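PDB 1OXX: glucose import ATP-binding protein GlcV from Sulfolobus solfataricus, which couples ATP hydrolysis to glucose uptake as the ATP-binding subunit of the GlcSTUV ABC transporter. Local coordinates for residues A[234-237]-A[238-242]; A[113-116]-A[117-121]; A[174-177]-A[178-182]; A[76-79]-A[80-83]; A[84-88]-A[89-93]. The protein carries 1 engineered substitution. One frame throughout, in Å; residues are numbered along the deposited sequence.

Contact 1. Residues A[234-237]-A[238-242]; sequences SIQV and ASLIG
S234 opens the helical turn and bonds forward twice. Its O accepts from A238 N at 3.0 Å, the first i to i+4 bond. Its OG, one residue ahead of the helix, accepts from V237 N at 3.0 Å with an N-H...O angle of 171°, a nearly straight N-cap bond that occupies an amide the helix itself could not serve. At I235 the backbone O takes S239 N at 3.0 Å, while the end of the side chain, CD1, only brushes A238 CB at 4.2 Å; beyond the turn, I235 and S239 both rest on E246 of strand 245-252. Q236 O receives L240 N at 3.1 Å, and a water donates to the same oxygen. The side chains of Q236 and L240 run side by side in the same direction, Q236 CG lying 4.0 Å from L240 CD1. This helix, 235-241, packs against strands 210-215 and 218-223 at the margin of the mixed sheet of the ATPase domain: V237 and L240 both reach V213, and L240 also touches the probable Walker A loop. V237 completes the set, its O accepting from I241 N at 3.2 Å. I241 holds CG1 anti to its backbone N (chi1 -169°), which leaves CG2 in the crowded position between N and carbonyl carbon and brings CG2 to 3.4 Å from V237 O. Past I241 the chain leaves helical geometry at G242, and R277 NH1 bonds A238 O and, weakly, G242 O.

Contact 2. Residues A[113-116]-A[117-121]; sequences SKEE and IRKRV
E115 and R118 lie alongside each other on the same face of helix 114-127, their side chains pointing the same way. R118 meets the carboxylate side-on: NE donates to E115 OE1 at 3.1 Å with an N-H...O angle of 175°, and NH2 donates to E115 OE2 at 2.8 Å, almost as straight. Both oxygens sit close to the guanidinium plane and are met on their syn sides, yet the two flat groups are turned 34° apart, so the nitrogens come in somewhat out of the carboxylate plane. Bends at chi2 of E115 and chi3 of R118 make this side-on match possible over a spacing of three residues. K119 extends past the same carboxylate, its CE 3.6 Å from E115 OE2, while NZ stays beyond salt-bridge range.

At the start of the helix S113 and E116 form a capping box. S113 N donates to E116 OE2 at 2.8 Å, onto the anti lone pair of that oxygen, and E116 N returns a bond to S113 OG at 3.2 Å. I117 lays CG1 against S113 O (3.4 Å) on the flank where it also touches A104 of helix 99-104.

R120 pairs further on with E123, and R118 shares its charge between E115 and, through NH1, E122. The acidic E115 and E116 would probably interact favourably with the N-terminal end of this exposed helix.

Contact 3. Residues A[174-177]-A[178-182]; sequences RMRD and SARAL
D177 and R180 are joined by a salt bridge in which OD1 accepts from NH1 at 2.9 Å. The bond is bent (N-H...O 133°): the oxygen lies in the guanidinium plane, but NH1 arrives 42° out of the carboxylate plane, from above it. This is only one of the arginine's links, since R180 NE makes a salt bridge with D203 and NH2 a long ion pair with D200. The guanidinium thus has two salt-bridge partners, D177 and D203, with D200 a weak third. R176 CB lies over one of its faces, toward the rim, 3.6 Å from R180 NH1. R176 turns its own polar end elsewhere, NE donating to F168 O.

Helix 176-190 is the helical connection of the beta-alpha-beta unit between strands 161-165 and 193-198. Its first turn stands against the loop carrying F168 and L171, the latter part of what sequence suggests is the D-loop of ABC ATPases; A179 touches both residues.

Backbone acceptors in this turn are taken in order. M175 O receives A179 N at 3.3 Å, R176 O receives R180 N at 2.8 Å, and D177 O receives A181 N at 3.0 Å. One residue further back, a water makes the link: it donates to R174 O at 2.7 Å and accepts from S178 N at 2.9 Å, thus satisfying that amide.

Contact 4. Residues A[76-79]-A[80-83]; sequences IVPP and EDRK
V77 O is gripped by two nitrogens of one arginine: R82 NE donates at 2.8 Å and R82 NH2 at 3.1 Å. The oxygen lies at the guanidinium edge, near its plane, so both N-H groups on that side converge on a single acceptor, and the group's rotation is thereby fixed. The aliphatic part of the arginine meets the same residue, R82 CG packing on V77 CG1 at 3.7 Å, and D81 CB touches that methyl too. R82 reaches back to the carbonyl with its chain extended from CG to NE, spanning the turn.

Two backbone bonds hold that turn. P78 O accepts from D81 N and P79 O from R82 N, each at 3.0 Å, the i to i+3 pattern of the short 3-10 segment here. The segment forms part of the link from strand 74-75, at the edge of the antiparallel sheet, to strand 84-88, at the edge of the mixed sheet of the ATPase domain. The two acidic side chains both meet P78: E80, bent at chi2 (-90°), brings OE1 to 3.6 Å from P78 CB, and D81 places OD2 3.6 Å from P78 CG.

Beyond this shell, R82 NH1 bonds I50 O and I51 O near the end of helix 41-52, where carbonyls should attract a positive charge, and the guanidinium makes a cation-pi contact with F64. V77 packs on V69 of the neighbouring strand, and P79 rests on L54.

Contact 5. Residues A[84-88]-A[89-93]; sequences IGMVF and QTWAL
The Q-loop begins where strand 84-88 gives way to a type I turn running from F88 to W91, with Q89, inferred to bind ATP, at its second position. The turn is closed by W91 N donating to F88 O at 2.8 Å. Beside this bond, F88 CB and W91 CB come within 4.0 Å.

The W91 side chain turns back to the strand. With CG anti to the backbone N (chi1 -174°) and beside the carbonyl carbon, the indole swings toward M86. There the six-membered ring presents its edge to the backbone: CZ3 lies 3.3 Å from M86 O, with the oxygen near the ring plane, and CZ3 also packs on M86 CB at 4.0 Å. That same CB sits 3.9 Å above the face of the F88 ring, over its centre, so M86 CB touches both aromatic residues.

A water lies between F88 N and W91 O, accepting from F88 N at 3.0 Å and standing 3.0 Å from W91 O. The latter oxygen also takes a bond from R153 NH2 of helix 143-155, and R153 makes a cation-pi contact with the indole.

Q89 touches E166, another residue inferred to bind ATP, and its backbone pairs with D165 on strand 161-165. A glutamine directly after this strand, at the start of the segment leading to the helical subdomain, is what identifies the Q-loop in ABC ATPases.

Overall arrangement
Along the chain the order is contact 4, contact 5, contact 2, contact 3, contact 1, all in the ABC-ATPase part of the protein. Contacts 4 and 5 adjoin at strand 84-88, their centres about 16 Å apart, and lead from the antiparallel sheet through the edge of the mixed sheet into the Q-loop. Contact 2 begins helix 114-127, its centre about 22 Å from that of contact 5 and away from the inferred ATP site. Contact 3 starts helix 176-190, nearest atoms about 7 Å from contact 5, so that both lie near E166 and probably border the nucleotide site. Contact 1, about 48 Å from contact 2 between centres, lies on helix 235-241, just before the strands of the C-terminal domain.

Contact 1. Residues A[234-237]-A[238-242]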
loop_
_atom_site.group_PDB
_atom_site.type_symbol
_atom_site.label_atom_id
_atom_site.label_comp_id
_atom_site.label_asym_id
_atom_site.label_seq_id
_atom_site.Cartn_x
_atom_site.Cartn_y
_atom_site.Cartn_z
ATOM N N SER A 234 3.356 13.215 -9.050
ATOM C CA SER A 234 4.044 14.146 -8.174
ATOM C C SER A 234 5.156 13.428 -7.460
ATOM O O SER A 234 5.181 12.204 -7.407
ATOM C CB SER A 234 3.082 14.704 -7.128
ATOM O OG SER A 234 2.682 13.689 -6.192
ATOM N N ILE A 235 6.083 14.179 -6.878
ATOM C CA ILE A 235 7.159 13.543 -6.131
ATOM C C ILE A 235 6.606 12.852 -4.870
ATOM O O ILE A 235 7.137 11.827 -4.428
ATOM C CB ILE A 235 8.320 14.539 -5.804
ATOM C CG1 ILE A 235 9.583 13.776 -5.398
ATOM C CG2 ILE A 235 7.915 15.544 -4.719
ATOM C CD1 ILE A 235 10.213 12.948 -6.490
ATOM N N GLN A 236 5.522 13.389 -4.312
ATOM C CA GLN A 236 4.902 12.741 -3.157
ATOM C C GLN A 236 4.344 11.371 -3.527
ATOM O O GLN A 236 4.540 10.398 -2.805
ATOM C CB GLN A 236 3.813 13.588 -2.510
ATOM C CG GLN A 236 3.311 12.930 -1.235
ATOM C CD GLN A 236 2.659 13.883 -0.259
ATOM O OE1 GLN A 236 2.573 13.583 0.938
ATOM N NE2 GLN A 236 2.190 15.019 -0.756
ATOM N N VAL A 237 3.639 11.266 -4.640
ATOM C CA VAL A 237 3.187 9.946 -5.054
ATOM C C VAL A 237 4.388 9.035 -5.345
ATOM O O VAL A 237 4.404 7.857 -4.995
ATOM C CB VAL A 237 2.280 10.018 -6.287
ATOM C CG1 VAL A 237 2.044 8.640 -6.864
ATOM C CG2 VAL A 237 0.967 10.683 -5.927
ATOM N N ALA A 238 5.400 9.590 -6.000
ATOM C CA ALA A 238 6.580 8.807 -6.335
ATOM C C ALA A 238 7.163 8.128 -5.113
ATOM O O ALA A 238 7.566 6.971 -5.182
ATOM C CB ALA A 238 7.627 9.684 -6.969
ATOM N N SER A 239 7.234 8.857 -4.003
ATOM C CA SER A 239 7.816 8.329 -2.771
ATOM C C SER A 239 6.879 7.403 -2.004
ATOM O O SER A 239 7.322 6.519 -1.285
ATOM C CB SER A 239 8.269 9.478 -1.878
ATOM O OG SER A 239 7.179 10.145 -1.284
ATOM N N LEU A 240 5.577 7.592 -2.157
ATOM C CA LEU A 240 4.634 6.713 -1.481
ATOM C C LEU A 240 4.670 5.295 -2.058
ATOM O O LEU A 240 4.468 4.300 -1.323
ATOM C CB LEU A 240 3.214 7.290 -1.547
ATOM C CG LEU A 240 2.969 8.414 -0.560
ATOM C CD1 LEU A 240 1.732 9.232 -0.936
ATOM C CD2 LEU A 240 2.861 7.828 0.857
ATOM N N ILE A 241 4.911 5.195 -3.366
ATOM C CA ILE A 241 4.884 3.906 -4.035
ATOM C C ILE A 241 6.225 3.169 -4.000
ATOM O O ILE A 241 6.276 1.997 -4.337
ATOM C CB ILE A 241 4.345 4.077 -5.483
ATOM C CG1 ILE A 241 4.033 2.725 -6.148
ATOM C CG2 ILE A 241 5.317 4.860 -6.311
ATOM C CD1 ILE A 241 2.734 2.105 -5.706
ATOM N N GLY A 242 7.296 3.854 -3.589
ATOM C CA GLY A 242 8.609 3.233 -3.500
ATOM C C GLY A 242 9.707 4.220 -3.164
ATOM O O GLY A 242 9.504 5.433 -3.233
HETATM O O HOH W 1 5.387 10.833 0.171
#

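Contact 2. Residues A[113-116]-A[117-121]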
loop_
_atom_site.group_PDB
_atom_site.type_symbol
_atom_site.label_atom_id
_atom_site.label_comp_id
_atom_site.label_asym_id
_atom_site.label_seq_id
_atom_site.Cartn_x
_atom_site.Cartn_y
_atom_site.Cartn_z
ATOM N N SER A 113 -27.966 -24.236 12.687
ATOM C CA SER A 113 -27.933 -25.173 13.794
ATOM C C SER A 113 -26.489 -25.393 14.261
ATOM O O SER A 113 -25.536 -25.006 13.597
ATOM C CB SER A 113 -28.490 -26.520 13.355
ATOM O OG SER A 113 -27.601 -27.151 12.435
ATOM N N LYS A 114 -26.339 -26.091 15.376
ATOM C CA LYS A 114 -25.025 -26.391 15.909
ATOM C C LYS A 114 -24.172 -27.154 14.895
ATOM O O LYS A 114 -22.995 -26.847 14.698
ATOM C CB LYS A 114 -25.168 -27.219 17.190
ATOM C CG LYS A 114 -23.875 -27.397 17.968
ATOM C CD LYS A 114 -24.126 -27.941 19.379
ATOM C CE LYS A 114 -25.321 -27.263 20.082
ATOM N NZ LYS A 114 -25.191 -25.781 20.268
ATOM N N GLU A 115 -24.772 -28.147 14.254
ATOM C CA GLU A 115 -24.044 -28.972 13.297
ATOM C C GLU A 115 -23.656 -28.156 12.066
ATOM O O GLU A 115 -22.584 -28.338 11.493
ATOM C CB GLU A 115 -24.878 -30.194 12.912
ATOM C CG GLU A 115 -24.665 -31.370 13.851
ATOM C CD GLU A 115 -23.223 -31.846 13.848
ATOM O OE1 GLU A 115 -22.520 -31.664 14.869
ATOM O OE2 GLU A 115 -22.788 -32.392 12.813
ATOM N N GLU A 116 -24.537 -27.257 11.649
ATOM C CA GLU A 116 -24.258 -26.418 10.492
ATOM C C GLU A 116 -23.086 -25.491 10.776
ATOM O O GLU A 116 -22.234 -25.281 9.923
ATOM C CB GLU A 116 -25.488 -25.613 10.097
ATOM C CG GLU A 116 -26.593 -26.471 9.508
ATOM C CD GLU A 116 -27.838 -25.672 9.169
ATOM O OE1 GLU A 116 -28.319 -25.786 8.022
ATOM O OE2 GLU A 116 -28.344 -24.941 10.044
ATOM N N ILE A 117 -23.080 -24.884 11.956
ATOM C CA ILE A 117 -21.975 -24.027 12.357
ATOM C C ILE A 117 -20.675 -24.837 12.375
ATOM O O ILE A 117 -19.655 -24.398 11.827
ATOM C CB ILE A 117 -22.269 -23.420 13.754
ATOM C CG1 ILE A 117 -23.403 -22.405 13.662
ATOM C CG2 ILE A 117 -21.017 -22.809 14.373
ATOM C CD1 ILE A 117 -23.913 -21.994 15.028
ATOM N N ARG A 118 -20.723 -26.037 12.944
ATOM C CA ARG A 118 -19.508 -26.844 13.089
ATOM C C ARG A 118 -18.952 -27.210 11.733
ATOM O O ARG A 118 -17.757 -27.071 11.476
ATOM C CB ARG A 118 -19.798 -28.109 13.892
ATOM C CG ARG A 118 -18.541 -28.942 14.098
ATOM C CD ARG A 118 -18.786 -30.320 14.649
ATOM N NE ARG A 118 -19.657 -31.089 13.769
ATOM C CZ ARG A 118 -19.293 -31.581 12.593
ATOM N NH1 ARG A 118 -18.059 -31.396 12.143
ATOM N NH2 ARG A 118 -20.163 -32.262 11.862
ATOM N N LYS A 119 -19.842 -27.619 10.840
ATOM C CA LYS A 119 -19.418 -28.026 9.515
ATOM C C LYS A 119 -18.784 -26.862 8.760
ATOM O O LYS A 119 -17.749 -27.011 8.101
ATOM C CB LYS A 119 -20.595 -28.653 8.757
ATOM C CG LYS A 119 -20.976 -30.016 9.320
ATOM C CD LYS A 119 -22.153 -30.646 8.589
ATOM C CE LYS A 119 -22.606 -31.935 9.274
ATOM N NZ LYS A 119 -23.762 -32.538 8.557
ATOM N N ARG A 120 -19.362 -25.680 8.896
ATOM C CA ARG A 120 -18.839 -24.523 8.184
ATOM C C ARG A 120 -17.481 -24.092 8.728
ATOM O O ARG A 120 -16.537 -23.826 7.975
ATOM C CB ARG A 120 -19.819 -23.352 8.246
ATOM C CG ARG A 120 -19.325 -22.100 7.549
ATOM C CD ARG A 120 -19.004 -22.309 6.081
ATOM N NE ARG A 120 -18.514 -21.081 5.477
ATOM C CZ ARG A 120 -17.825 -21.007 4.342
ATOM N NH1 ARG A 120 -17.540 -22.103 3.651
ATOM N NH2 ARG A 120 -17.418 -19.820 3.900
ATOM N N VAL A 121 -17.379 -24.012 10.047
ATOM C CA VAL A 121 -16.122 -23.642 10.658
ATOM C C VAL A 121 -15.030 -24.651 10.293
ATOM O O VAL A 121 -13.921 -24.271 9.934
ATOM C CB VAL A 121 -16.262 -23.561 12.185
ATOM C CG1 VAL A 121 -14.882 -23.400 12.859
ATOM C CG2 VAL A 121 -17.208 -22.414 12.544
#

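Contact 3. Residues A[174-177]-A[178-182]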
loop_
_atom_site.group_PDB
_atom_site.type_symbol
_atom_site.label_atom_id
_atom_site.label_comp_id
_atom_site.label_asym_id
_atom_site.label_seq_id
_atom_site.Cartn_x
_atom_site.Cartn_y
_atom_site.Cartn_z
ATOM N N ARG A 174 9.643 -11.566 7.765
ATOM C CA ARG A 174 9.947 -12.785 7.038
ATOM C C ARG A 174 8.743 -13.631 6.679
ATOM O O ARG A 174 8.821 -14.478 5.788
ATOM N N MET A 175 7.629 -13.393 7.367
ATOM C CA MET A 175 6.409 -14.176 7.176
ATOM C C MET A 175 5.382 -13.512 6.274
ATOM O O MET A 175 4.375 -14.127 5.917
ATOM C CB MET A 175 5.749 -14.436 8.535
ATOM C CG MET A 175 5.913 -15.852 9.051
ATOM S SD MET A 175 7.523 -16.545 8.670
ATOM C CE MET A 175 7.242 -18.269 9.060
ATOM N N ARG A 176 5.635 -12.268 5.894
ATOM C CA ARG A 176 4.634 -11.507 5.152
ATOM C C ARG A 176 4.450 -11.939 3.708
ATOM O O ARG A 176 3.350 -11.853 3.180
ATOM C CB ARG A 176 4.937 -10.018 5.232
ATOM C CG ARG A 176 4.828 -9.477 6.638
ATOM C CD ARG A 176 5.092 -7.997 6.746
ATOM N NE ARG A 176 4.959 -7.539 8.122
ATOM C CZ ARG A 176 5.673 -6.563 8.660
ATOM N NH1 ARG A 176 6.600 -5.938 7.943
ATOM N NH2 ARG A 176 5.465 -6.217 9.923
ATOM N N ASP A 177 5.494 -12.428 3.060
ATOM C CA ASP A 177 5.331 -12.861 1.678
ATOM C C ASP A 177 4.371 -14.052 1.639
ATOM O O ASP A 177 3.491 -14.133 0.766
ATOM C CB ASP A 177 6.689 -13.173 1.033
ATOM C CG ASP A 177 7.450 -11.914 0.648
ATOM O OD1 ASP A 177 6.802 -10.865 0.411
ATOM O OD2 ASP A 177 8.695 -11.881 0.547
ATOM N N SER A 178 4.516 -14.963 2.599
ATOM C CA SER A 178 3.612 -16.105 2.685
ATOM C C SER A 178 2.162 -15.650 2.893
ATOM O O SER A 178 1.243 -16.170 2.267
ATOM C CB SER A 178 4.015 -17.022 3.847
ATOM O OG SER A 178 4.704 -16.126 4.702
ATOM N N ALA A 179 1.968 -14.671 3.770
ATOM C CA ALA A 179 0.635 -14.185 4.100
ATOM C C ALA A 179 0.038 -13.471 2.903
ATOM O O ALA A 179 -1.149 -13.598 2.632
ATOM C CB ALA A 179 0.705 -13.256 5.285
ATOM N N ARG A 180 0.849 -12.713 2.182
ATOM C CA ARG A 180 0.332 -12.046 0.987
ATOM C C ARG A 180 -0.095 -13.073 -0.059
ATOM O O ARG A 180 -1.120 -12.911 -0.731
ATOM C CB ARG A 180 1.382 -11.118 0.379
ATOM C CG ARG A 180 1.749 -9.927 1.240
ATOM C CD ARG A 180 3.039 -9.230 0.819
ATOM N NE ARG A 180 3.362 -8.121 1.710
ATOM C CZ ARG A 180 4.566 -7.893 2.230
ATOM N NH1 ARG A 180 5.585 -8.684 1.942
ATOM N NH2 ARG A 180 4.742 -6.865 3.040
ATOM N N ALA A 181 0.707 -14.120 -0.215
ATOM C CA ALA A 181 0.396 -15.181 -1.162
ATOM C C ALA A 181 -0.917 -15.888 -0.793
ATOM O O ALA A 181 -1.710 -16.226 -1.661
ATOM C CB ALA A 181 1.540 -16.166 -1.239
ATOM N N LEU A 182 -1.156 -16.088 0.495
ATOM C CA LEU A 182 -2.377 -16.736 0.930
ATOM C C LEU A 182 -3.583 -15.862 0.583
ATOM O O LEU A 182 -4.585 -16.367 0.095
ATOM C CB LEU A 182 -2.332 -17.041 2.426
ATOM C CG LEU A 182 -3.606 -17.662 2.994
ATOM C CD1 LEU A 182 -3.869 -19.001 2.336
ATOM C CD2 LEU A 182 -3.517 -17.817 4.512
HETATM O O HOH W 2 6.995 -15.399 3.992
#

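Contact 4. Residues A[76-79]-A[80-83]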
loop_
_atom_site.group_PDB
_atom_site.type_symbol
_atom_site.label_atom_id
_atom_site.label_comp_id
_atom_site.label_asym_id
_atom_site.label_seq_id
_atom_site.Cartn_x
_atom_site.Cartn_y
_atom_site.Cartn_z
ATOM N N ILE A 76 -27.383 3.328 5.758
ATOM C CA ILE A 76 -28.601 2.751 5.189
ATOM C C ILE A 76 -28.618 1.236 5.272
ATOM O O ILE A 76 -29.658 0.643 5.592
ATOM C CB ILE A 76 -28.788 3.241 3.764
ATOM C CG1 ILE A 76 -28.993 4.760 3.782
ATOM C CG2 ILE A 76 -29.991 2.578 3.105
ATOM C CD1 ILE A 76 -28.946 5.403 2.435
ATOM N N VAL A 77 -27.477 0.624 4.964
ATOM C CA VAL A 77 -27.271 -0.809 5.106
ATOM C C VAL A 77 -26.092 -0.995 6.065
ATOM O O VAL A 77 -24.975 -0.587 5.764
ATOM C CB VAL A 77 -26.917 -1.464 3.757
ATOM C CG1 VAL A 77 -26.605 -2.936 3.947
ATOM C CG2 VAL A 77 -28.022 -1.230 2.726
ATOM N N PRO A 78 -26.322 -1.577 7.230
ATOM C CA PRO A 78 -25.266 -1.767 8.231
ATOM C C PRO A 78 -24.250 -2.845 7.846
ATOM O O PRO A 78 -24.530 -3.624 6.928
ATOM C CB PRO A 78 -26.071 -2.185 9.457
ATOM C CG PRO A 78 -27.148 -2.980 8.844
ATOM C CD PRO A 78 -27.612 -2.113 7.705
ATOM N N PRO A 79 -23.090 -2.901 8.506
ATOM C CA PRO A 79 -22.035 -3.840 8.102
ATOM C C PRO A 79 -22.484 -5.298 7.969
ATOM O O PRO A 79 -22.108 -5.963 7.006
ATOM C CB PRO A 79 -20.984 -3.715 9.218
ATOM C CG PRO A 79 -21.283 -2.460 9.929
ATOM C CD PRO A 79 -22.699 -2.089 9.667
ATOM N N GLU A 80 -23.277 -5.774 8.917
ATOM C CA GLU A 80 -23.665 -7.184 8.925
ATOM C C GLU A 80 -24.527 -7.584 7.728
ATOM O O GLU A 80 -24.718 -8.782 7.465
ATOM C CB GLU A 80 -24.368 -7.541 10.238
ATOM C CG GLU A 80 -25.697 -6.852 10.456
ATOM C CD GLU A 80 -25.560 -5.524 11.174
ATOM O OE1 GLU A 80 -24.453 -4.935 11.151
ATOM O OE2 GLU A 80 -26.567 -5.064 11.756
ATOM N N ASP A 81 -25.036 -6.601 6.996
ATOM C CA ASP A 81 -25.861 -6.885 5.829
ATOM C C ASP A 81 -25.152 -6.602 4.501
ATOM O O ASP A 81 -25.791 -6.675 3.452
ATOM C CB ASP A 81 -27.147 -6.076 5.881
ATOM C CG ASP A 81 -28.054 -6.476 7.031
ATOM O OD1 ASP A 81 -27.867 -7.572 7.598
ATOM O OD2 ASP A 81 -28.985 -5.743 7.426
ATOM N N ARG A 82 -23.856 -6.272 4.539
ATOM C CA ARG A 82 -23.101 -5.928 3.328
ATOM C C ARG A 82 -22.234 -7.020 2.660
ATOM O O ARG A 82 -21.545 -6.767 1.665
ATOM C CB ARG A 82 -22.187 -4.764 3.647
ATOM C CG ARG A 82 -22.895 -3.454 3.856
ATOM C CD ARG A 82 -21.922 -2.331 3.969
ATOM N NE ARG A 82 -22.567 -1.085 4.362
ATOM C CZ ARG A 82 -21.966 0.097 4.330
ATOM N NH1 ARG A 82 -20.709 0.226 3.905
ATOM N NH2 ARG A 82 -22.637 1.162 4.727
ATOM N N LYS A 83 -22.268 -8.219 3.202
ATOM C CA LYS A 83 -21.486 -9.347 2.699
ATOM C C LYS A 83 -19.988 -9.049 2.639
ATOM O O LYS A 83 -19.326 -9.283 1.631
ATOM C CB LYS A 83 -22.019 -9.874 1.367
ATOM C CG LYS A 83 -23.466 -10.370 1.459
ATOM C CD LYS A 83 -23.743 -11.526 0.511
ATOM C CE LYS A 83 -23.455 -12.864 1.180
ATOM N NZ LYS A 83 -24.228 -13.976 0.563
#

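Contact 5. Residues A[84-88]-A[89-93]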
loop_
_atom_site.group_PDB
_atom_site.type_symbol
_atom_site.label_atom_id
_atom_site.label_comp_id
_atom_site.label_asym_id
_atom_site.label_seq_id
_atom_site.Cartn_x
_atom_site.Cartn_y
_atom_site.Cartn_z
ATOM N N ILE A 84 -19.487 -8.555 3.756
ATOM C CA ILE A 84 -18.094 -8.165 3.913
ATOM C C ILE A 84 -17.363 -9.057 4.901
ATOM O O ILE A 84 -17.962 -9.548 5.873
ATOM C CB ILE A 84 -17.989 -6.728 4.399
ATOM C CG1 ILE A 84 -18.625 -5.790 3.387
ATOM C CG2 ILE A 84 -16.542 -6.331 4.594
ATOM C CD1 ILE A 84 -18.656 -4.345 3.842
ATOM N N GLY A 85 -16.108 -9.312 4.603
ATOM C CA GLY A 85 -15.188 -9.960 5.517
ATOM C C GLY A 85 -14.089 -8.962 5.815
ATOM O O GLY A 85 -13.557 -8.342 4.891
ATOM N N MET A 86 -13.763 -8.793 7.090
ATOM C CA MET A 86 -12.781 -7.801 7.509
ATOM C C MET A 86 -11.559 -8.438 8.163
ATOM O O MET A 86 -11.705 -9.243 9.085
ATOM C CB MET A 86 -13.418 -6.831 8.507
ATOM C CG MET A 86 -14.485 -5.932 7.910
ATOM S SD MET A 86 -15.408 -4.997 9.148
ATOM C CE MET A 86 -16.404 -6.298 9.856
ATOM N N VAL A 87 -10.374 -8.058 7.699
ATOM C CA VAL A 87 -9.108 -8.452 8.316
ATOM C C VAL A 87 -8.446 -7.131 8.621
ATOM O O VAL A 87 -7.847 -6.522 7.734
ATOM C CB VAL A 87 -8.211 -9.240 7.393
ATOM C CG1 VAL A 87 -6.910 -9.556 8.100
ATOM C CG2 VAL A 87 -8.910 -10.515 6.947
ATOM N N PHE A 88 -8.585 -6.687 9.856
ATOM C CA PHE A 88 -8.116 -5.367 10.258
ATOM C C PHE A 88 -7.129 -5.552 11.382
ATOM O O PHE A 88 -7.415 -6.251 12.349
ATOM C CB PHE A 88 -9.265 -4.505 10.785
ATOM C CG PHE A 88 -10.272 -4.055 9.751
ATOM C CD1 PHE A 88 -10.086 -4.262 8.399
ATOM C CD2 PHE A 88 -11.424 -3.401 10.165
ATOM C CE1 PHE A 88 -11.017 -3.818 7.488
ATOM C CE2 PHE A 88 -12.358 -2.961 9.252
ATOM C CZ PHE A 88 -12.149 -3.162 7.918
ATOM N N GLN A 89 -5.992 -4.883 11.289
ATOM C CA GLN A 89 -4.981 -4.995 12.332
ATOM C C GLN A 89 -5.597 -4.687 13.699
ATOM O O GLN A 89 -5.236 -5.306 14.704
ATOM C CB GLN A 89 -3.802 -4.065 12.041
ATOM C CG GLN A 89 -2.682 -4.195 13.073
ATOM C CD GLN A 89 -1.411 -3.460 12.687
ATOM O OE1 GLN A 89 -0.317 -4.022 12.771
ATOM N NE2 GLN A 89 -1.547 -2.203 12.275
ATOM N N THR A 90 -6.549 -3.757 13.726
ATOM C CA THR A 90 -7.201 -3.334 14.964
ATOM C C THR A 90 -8.348 -4.233 15.424
ATOM O O THR A 90 -8.936 -3.978 16.480
ATOM C CB THR A 90 -7.745 -1.907 14.807
ATOM O OG1 THR A 90 -8.588 -1.837 13.652
ATOM C CG2 THR A 90 -6.618 -0.926 14.505
ATOM N N TRP A 91 -8.695 -5.244 14.629
ATOM C CA TRP A 91 -9.735 -6.197 15.029
ATOM C C TRP A 91 -9.067 -7.506 15.428
ATOM O O TRP A 91 -8.857 -8.386 14.603
ATOM C CB TRP A 91 -10.731 -6.465 13.901
ATOM C CG TRP A 91 -11.889 -7.320 14.332
ATOM C CD1 TRP A 91 -12.359 -7.474 15.606
ATOM C CD2 TRP A 91 -12.725 -8.126 13.498
ATOM N NE1 TRP A 91 -13.444 -8.314 15.615
ATOM C CE2 TRP A 91 -13.689 -8.736 14.333
ATOM C CE3 TRP A 91 -12.763 -8.397 12.125
ATOM C CZ2 TRP A 91 -14.673 -9.599 13.842
ATOM C CZ3 TRP A 91 -13.737 -9.249 11.641
ATOM C CH2 TRP A 91 -14.683 -9.841 12.495
ATOM N N ALA A 92 -8.739 -7.643 16.701
ATOM C CA ALA A 92 -7.999 -8.814 17.146
ATOM C C ALA A 92 -8.890 -10.026 17.387
ATOM O O ALA A 92 -10.111 -9.953 17.366
ATOM C CB ALA A 92 -7.235 -8.480 18.406
ATOM N N LEU A 93 -8.251 -11.161 17.602
ATOM C CA LEU A 93 -8.998 -12.343 17.990
ATOM C C LEU A 93 -9.408 -12.188 19.455
ATOM O O LEU A 93 -8.740 -11.496 20.219
ATOM C CB LEU A 93 -8.140 -13.599 17.820
ATOM C CG LEU A 93 -7.638 -13.891 16.410
ATOM C CD1 LEU A 93 -6.708 -15.093 16.418
ATOM C CD2 LEU A 93 -8.820 -14.132 15.492
HETATM O O HOH W 3 -8.933 -8.986 11.674
#